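Local coordinates for protein TadZ (Pseudomonas aeruginosa, PDB 4LDA) that probably takes part in pilus assembly and, as a full-length protein, may bind and hydrolyse ATP, and is represented here by its N-terminal CheY-like domain, at residues V51-L56 against G115-L120; L16-N21 against D102-G107. One frame throughout, in Å; residues are numbered along the deposited sequence. Where two conformers were deposited one is given.

Contact 1 (V51-L56 against G115-L120); sequences VLFISL and GLIRRL
The F53 ring meets I117 at its far corner. CZ lies 3.9 Å from I117 CD1, and the methyl comes in obliquely. The other flat group, the R119 guanidinium, lies along its own helix and takes no part across the contact. One face lies over L116 CA, near the rim of the group. V51 makes the second half of the contact with both of its methyls. CG1 sits 4.1 Å from I117 CD1, while CG2 sits 4.1 Å from L120 CD1. V51 thus divides its two branches between residues three apart on the helix. This split follows from its torsion: CG1 stands opposite the backbone N (chi1 179°) and CG2 lies beside that N. I117 CD1 touches F53 and V51 at once. Its chain is bent (chi2 -53°) rather than fully extended. No hydrogen bond crosses the interface; apolar packing of methyls and ring holds it, with V51, F53 and I117 buried. F6 of strand 4-9 touches both V51 and I117, and L23 touches both F53 and I117. The strand and helix segments run at 140° to each other, with axes 11.4 Å apart at their closest. This is the helix-on-sheet packing of a CheY-like receiver fold: the last helix, 110-121, lies against the central strand, 51-55.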
loop_
_atom_site.group_PDB
_atom_site.type_symbol
_atom_site.label_atom_id
_atom_site.label_comp_id
_atom_site.label_asym_id
_atom_site.label_seq_id
_atom_site.Cartn_x
_atom_site.Cartn_y
_atom_site.Cartn_z
ATOM N N VAL A 51 -1.782 -1.905 -6.480
ATOM C CA VAL A 51 -1.870 -1.321 -5.144
ATOM C C VAL A 51 -0.754 -1.894 -4.275
ATOM O O VAL A 51 -0.552 -3.116 -4.249
ATOM C CB VAL A 51 -3.257 -1.532 -4.479
ATOM C CG1 VAL A 51 -3.308 -0.921 -3.065
ATOM C CG2 VAL A 51 -4.371 -0.982 -5.365
ATOM N N LEU A 52 -0.037 -0.991 -3.559
ATOM C CA LEU A 52 1.000 -1.340 -2.605
ATOM C C LEU A 52 0.665 -0.713 -1.255
ATOM O O LEU A 52 0.461 0.500 -1.166
ATOM C CB LEU A 52 2.403 -0.923 -3.085
ATOM C CG LEU A 52 3.552 -1.275 -2.141
ATOM C CD1 LEU A 52 4.645 -1.971 -2.875
ATOM C CD2 LEU A 52 4.111 -0.045 -1.444
ATOM N N PHE A 53 0.621 -1.547 -0.206
ATOM C CA PHE A 53 0.412 -1.113 1.168
ATOM C C PHE A 53 1.775 -0.976 1.850
ATOM O O PHE A 53 2.607 -1.863 1.727
ATOM C CB PHE A 53 -0.505 -2.084 1.917
ATOM C CG PHE A 53 -1.902 -2.131 1.361
ATOM C CD1 PHE A 53 -2.857 -1.204 1.763
ATOM C CD2 PHE A 53 -2.274 -3.120 0.455
ATOM C CE1 PHE A 53 -4.151 -1.251 1.255
ATOM C CE2 PHE A 53 -3.568 -3.162 -0.065
ATOM C CZ PHE A 53 -4.499 -2.241 0.349
ATOM N N ILE A 54 2.023 0.153 2.517
ATOM C CA ILE A 54 3.289 0.365 3.218
ATOM C C ILE A 54 2.977 0.884 4.633
ATOM O O ILE A 54 2.256 1.857 4.805
ATOM C CB ILE A 54 4.286 1.275 2.451
ATOM C CG1 ILE A 54 5.704 1.255 3.132
ATOM C CG2 ILE A 54 3.714 2.694 2.188
ATOM C CD1 ILE A 54 6.811 1.944 2.373
ATOM N N SER A 55 3.478 0.166 5.636
ATOM C CA SER A 55 3.292 0.502 7.038
ATOM C C SER A 55 4.357 1.540 7.436
ATOM O O SER A 55 5.562 1.308 7.267
ATOM C CB SER A 55 3.343 -0.755 7.899
ATOM O OG SER A 55 2.976 -0.434 9.227
ATOM N N LEU A 56 3.886 2.696 7.911
ATOM C CA LEU A 56 4.700 3.835 8.320
ATOM C C LEU A 56 4.542 4.182 9.805
ATOM O O LEU A 56 3.434 4.192 10.354
ATOM C CB LEU A 56 4.338 5.078 7.488
ATOM C CG LEU A 56 4.594 5.023 5.989
ATOM C CD1 LEU A 56 4.139 6.301 5.329
ATOM C CD2 LEU A 56 6.058 4.803 5.688
ATOM N N GLY A 115 -13.820 -0.897 0.292
ATOM C CA GLY A 115 -14.326 0.361 -0.236
ATOM C C GLY A 115 -13.245 1.149 -0.939
ATOM O O GLY A 115 -13.467 1.660 -2.045
ATOM N N LEU A 116 -12.060 1.235 -0.308
ATOM C CA LEU A 116 -10.884 1.902 -0.850
ATOM C C LEU A 116 -10.411 1.244 -2.157
ATOM O O LEU A 116 -10.092 1.955 -3.102
ATOM C CB LEU A 116 -9.765 1.855 0.205
ATOM C CG LEU A 116 -8.337 2.247 -0.225
ATOM C CD1 LEU A 116 -8.263 3.672 -0.695
ATOM C CD2 LEU A 116 -7.390 2.052 0.889
ATOM N N ILE A 117 -10.381 -0.099 -2.212
ATOM C CA ILE A 117 -9.956 -0.873 -3.386
ATOM C C ILE A 117 -10.947 -0.656 -4.532
ATOM O O ILE A 117 -10.503 -0.514 -5.671
ATOM C CB ILE A 117 -9.789 -2.379 -3.017
ATOM C CG1 ILE A 117 -8.632 -2.555 -2.023
ATOM C CG2 ILE A 117 -9.635 -3.308 -4.224
ATOM C CD1 ILE A 117 -7.215 -1.956 -2.389
ATOM N N ARG A 118 -12.260 -0.609 -4.237
ATOM C CA ARG A 118 -13.308 -0.276 -5.219
ATOM C C ARG A 118 -13.049 1.071 -5.865
ATOM O O ARG A 118 -13.077 1.179 -7.102
ATOM C CB ARG A 118 -14.697 -0.210 -4.554
ATOM C CG ARG A 118 -15.589 -1.433 -4.626
ATOM C CD ARG A 118 -16.995 -1.059 -4.151
ATOM N NE ARG A 118 -17.727 -0.224 -5.122
ATOM C CZ ARG A 118 -17.892 1.097 -5.043
ATOM N NH1 ARG A 118 -17.388 1.778 -4.019
ATOM N NH2 ARG A 118 -18.570 1.745 -5.982
ATOM N N ARG A 119 -12.811 2.105 -4.994
ATOM C CA ARG A 119 -12.584 3.488 -5.390
ATOM C C ARG A 119 -11.340 3.612 -6.255
ATOM O O ARG A 119 -11.402 4.262 -7.296
ATOM C CB ARG A 119 -12.473 4.426 -4.177
ATOM C CG ARG A 119 -13.772 4.661 -3.417
ATOM C CD ARG A 119 -13.689 5.824 -2.421
ATOM N NE ARG A 119 -12.538 5.797 -1.501
ATOM C CZ ARG A 119 -12.554 5.286 -0.273
ATOM N NH1 ARG A 119 -13.661 4.729 0.209
ATOM N NH2 ARG A 119 -11.466 5.333 0.488
ATOM N N LEU A 120 -10.234 2.966 -5.847
ATOM C CA LEU A 120 -8.975 2.991 -6.587
ATOM C C LEU A 120 -9.085 2.273 -7.941
ATOM O O LEU A 120 -8.379 2.666 -8.878
ATOM C CB LEU A 120 -7.854 2.364 -5.769
ATOM C CG LEU A 120 -7.355 3.117 -4.536
ATOM C CD1 LEU A 120 -6.336 2.269 -3.807
ATOM C CD2 LEU A 120 -6.759 4.483 -4.892
#

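Contact 2 (L16-N21 against D102-G107)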
loop_
_atom_site.group_PDB
_atom_site.type_symbol
_atom_site.label_atom_id
_atom_site.label_comp_id
_atom_site.label_asym_id
_atom_site.label_seq_id
_atom_site.Cartn_x
_atom_site.Cartn_y
_atom_site.Cartn_z
ATOM N N LEU A 16 -0.400 -7.796 8.184
ATOM C CA LEU A 16 -0.522 -8.635 7.002
ATOM C C LEU A 16 -1.798 -9.484 7.072
ATOM O O LEU A 16 -2.509 -9.574 6.068
ATOM C CB LEU A 16 0.708 -9.520 6.832
ATOM C CG LEU A 16 0.757 -10.316 5.526
ATOM C CD1 LEU A 16 0.905 -9.392 4.301
ATOM C CD2 LEU A 16 1.828 -11.374 5.579
ATOM N N ASP A 17 -2.104 -10.067 8.247
ATOM C CA ASP A 17 -3.310 -10.862 8.461
ATOM C C ASP A 17 -4.560 -10.011 8.263
ATOM O O ASP A 17 -5.481 -10.458 7.591
ATOM C CB ASP A 17 -3.317 -11.500 9.860
ATOM C CG ASP A 17 -2.287 -12.593 10.049
ATOM O OD1 ASP A 17 -1.958 -13.281 9.055
ATOM O OD2 ASP A 17 -1.850 -12.807 11.204
ATOM N N TRP A 18 -4.572 -8.779 8.821
ATOM C CA TRP A 18 -5.659 -7.804 8.724
ATOM C C TRP A 18 -5.924 -7.435 7.251
ATOM O O TRP A 18 -7.077 -7.435 6.811
ATOM C CB TRP A 18 -5.325 -6.555 9.558
ATOM C CG TRP A 18 -6.182 -5.337 9.289
ATOM C CD1 TRP A 18 -7.491 -5.153 9.629
ATOM C CD2 TRP A 18 -5.732 -4.086 8.743
ATOM N NE1 TRP A 18 -7.895 -3.893 9.271
ATOM C CE2 TRP A 18 -6.836 -3.215 8.725
ATOM C CE3 TRP A 18 -4.513 -3.640 8.206
ATOM C CZ2 TRP A 18 -6.746 -1.898 8.236
ATOM C CZ3 TRP A 18 -4.432 -2.347 7.699
ATOM C CH2 TRP A 18 -5.529 -1.483 7.740
ATOM N N LEU A 19 -4.858 -7.201 6.483
ATOM C CA LEU A 19 -4.970 -6.910 5.060
ATOM C C LEU A 19 -5.512 -8.108 4.281
ATOM O O LEU A 19 -6.464 -7.934 3.521
ATOM C CB LEU A 19 -3.617 -6.483 4.464
ATOM C CG LEU A 19 -3.057 -5.117 4.853
ATOM C CD1 LEU A 19 -1.669 -4.950 4.296
ATOM C CD2 LEU A 19 -3.957 -3.978 4.387
ATOM N N GLN A 20 -4.926 -9.315 4.478
ATOM C CA GLN A 20 -5.300 -10.550 3.782
ATOM C C GLN A 20 -6.748 -10.944 4.029
ATOM O O GLN A 20 -7.436 -11.333 3.083
ATOM C CB GLN A 20 -4.384 -11.715 4.187
ATOM C CG GLN A 20 -3.031 -11.650 3.499
ATOM C CD GLN A 20 -1.996 -12.658 3.946
ATOM O OE1 GLN A 20 -2.036 -13.191 5.057
ATOM N NE2 GLN A 20 -0.948 -12.815 3.150
ATOM N N ASN A 21 -7.202 -10.859 5.287
ATOM C CA ASN A 21 -8.555 -11.235 5.689
ATOM C C ASN A 21 -9.581 -10.250 5.183
ATOM O O ASN A 21 -10.623 -10.682 4.699
ATOM C CB ASN A 21 -8.661 -11.357 7.218
ATOM C CG ASN A 21 -7.921 -12.547 7.809
ATOM O OD1 ASN A 21 -7.628 -13.551 7.135
ATOM N ND2 ASN A 21 -7.634 -12.487 9.098
ATOM N N ASP A 102 -3.456 7.304 -0.423
ATOM C CA ASP A 102 -4.373 7.190 0.711
ATOM C C ASP A 102 -3.622 6.750 1.992
ATOM O O ASP A 102 -2.473 6.305 1.911
ATOM C CB ASP A 102 -5.504 6.198 0.366
ATOM C CG ASP A 102 -6.283 6.553 -0.896
ATOM O OD1 ASP A 102 -5.827 6.182 -2.004
ATOM O OD2 ASP A 102 -7.354 7.184 -0.775
ATOM N N PHE A 103 -4.272 6.916 3.172
ATOM C CA PHE A 103 -3.747 6.563 4.496
ATOM C C PHE A 103 -4.839 5.886 5.331
ATOM O O PHE A 103 -5.910 6.467 5.530
ATOM C CB PHE A 103 -3.248 7.843 5.199
ATOM C CG PHE A 103 -2.341 7.611 6.387
ATOM C CD1 PHE A 103 -2.863 7.213 7.616
ATOM C CD2 PHE A 103 -0.980 7.882 6.304
ATOM C CE1 PHE A 103 -2.041 7.054 8.714
ATOM C CE2 PHE A 103 -0.146 7.684 7.399
ATOM C CZ PHE A 103 -0.683 7.288 8.598
ATOM N N ILE A 104 -4.574 4.668 5.810
ATOM C CA ILE A 104 -5.518 3.898 6.622
ATOM C C ILE A 104 -4.837 3.537 7.938
ATOM O O ILE A 104 -3.611 3.509 8.019
ATOM C CB ILE A 104 -6.077 2.635 5.881
ATOM C CG1 ILE A 104 -4.941 1.745 5.328
ATOM C CG2 ILE A 104 -7.040 3.075 4.754
ATOM C CD1 ILE A 104 -5.343 0.405 4.727
ATOM N N THR A 105 -5.633 3.323 8.976
ATOM C CA THR A 105 -5.098 2.933 10.271
ATOM C C THR A 105 -5.350 1.437 10.438
ATOM O O THR A 105 -6.432 0.927 10.132
ATOM C CB THR A 105 -5.669 3.781 11.435
ATOM O OG1 THR A 105 -5.343 5.143 11.196
ATOM C CG2 THR A 105 -5.101 3.386 12.805
ATOM N N TYR A 106 -4.300 0.742 10.901
ATOM C CA TYR A 106 -4.339 -0.680 11.195
ATOM C C TYR A 106 -5.469 -0.984 12.169
ATOM O O TYR A 106 -5.581 -0.334 13.203
ATOM C CB TYR A 106 -2.991 -1.132 11.758
ATOM C CG TYR A 106 -3.020 -2.488 12.404
ATOM C CD1 TYR A 106 -3.327 -3.625 11.665
ATOM C CD2 TYR A 106 -2.672 -2.650 13.738
ATOM C CE1 TYR A 106 -3.365 -4.883 12.261
ATOM C CE2 TYR A 106 -2.694 -3.900 14.343
ATOM C CZ TYR A 106 -3.020 -5.019 13.594
ATOM O OH TYR A 106 -3.038 -6.258 14.173
ATOM N N GLY A 107 -6.319 -1.928 11.808
ATOM C CA GLY A 107 -7.462 -2.304 12.626
ATOM C C GLY A 107 -8.755 -1.662 12.180
ATOM O O GLY A 107 -9.775 -1.766 12.870
#
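The loop that follows the last strand of the receiver fold, 102-104, packs here on the first helix, 13-22, through W18. Y106 CA and G107 N both lie over one face of the indole. Y106 CA stands 3.9 Å from the centroid of the six-membered ring of W18, nearly on the ring normal, in a CH-pi contact. G107 CA makes a second one, 4.1 Å from the centroid of the five-membered ring of W18. G107 N lies 3.4 Å from W18 CE2, and its N-H points at the indole. The Y106 ring turns its edge toward the W18 face in an offset edge-to-face pair, with planes at 89°. Its CD1 reaches W18 CE3 at 3.7 Å. The two side chains run past each other in opposite directions. At the far end of the indole, I104 CD1 touches W18 CH2 at 3.6 Å, and T105 O lies 3.4 Å from W18 CZ2; both approach obliquely. Chi1 of W18 (166°) swings the indole away from its own N and out over the loop. The indole NE1 donates a hydrogen bond to A108 O. H12 adds an edge-to-face partner to Y106. The segments are thus held by dispersion, weak CH-pi attraction and probably some electrostatic pull between the G107 N-H and the pi face. The NE1 bond probably helps fix how the indole is turned.

In the fold
Contacts 1 and 2 adjoin, with centres about 9 Å apart. Contact 1 packs a helix on the sheet; contact 2 packs one on the end of strand 102-104 and the loop after it. F53 CB of contact 1 lies 3.9 Å from L19 CD1 of contact 2, so the central strand meets the first helix as well as the last. L116 CD2 also lies 4.0 Å from I104 CG2, joining the last helix to the edge strand 102-104. I104 touches F53 too. L113 of helix 110-121 reaches both W18 and L19, so the two helices meet directly. Contact 1 is buried and contact 2 lies at the surface. Their segments alternate along the chain.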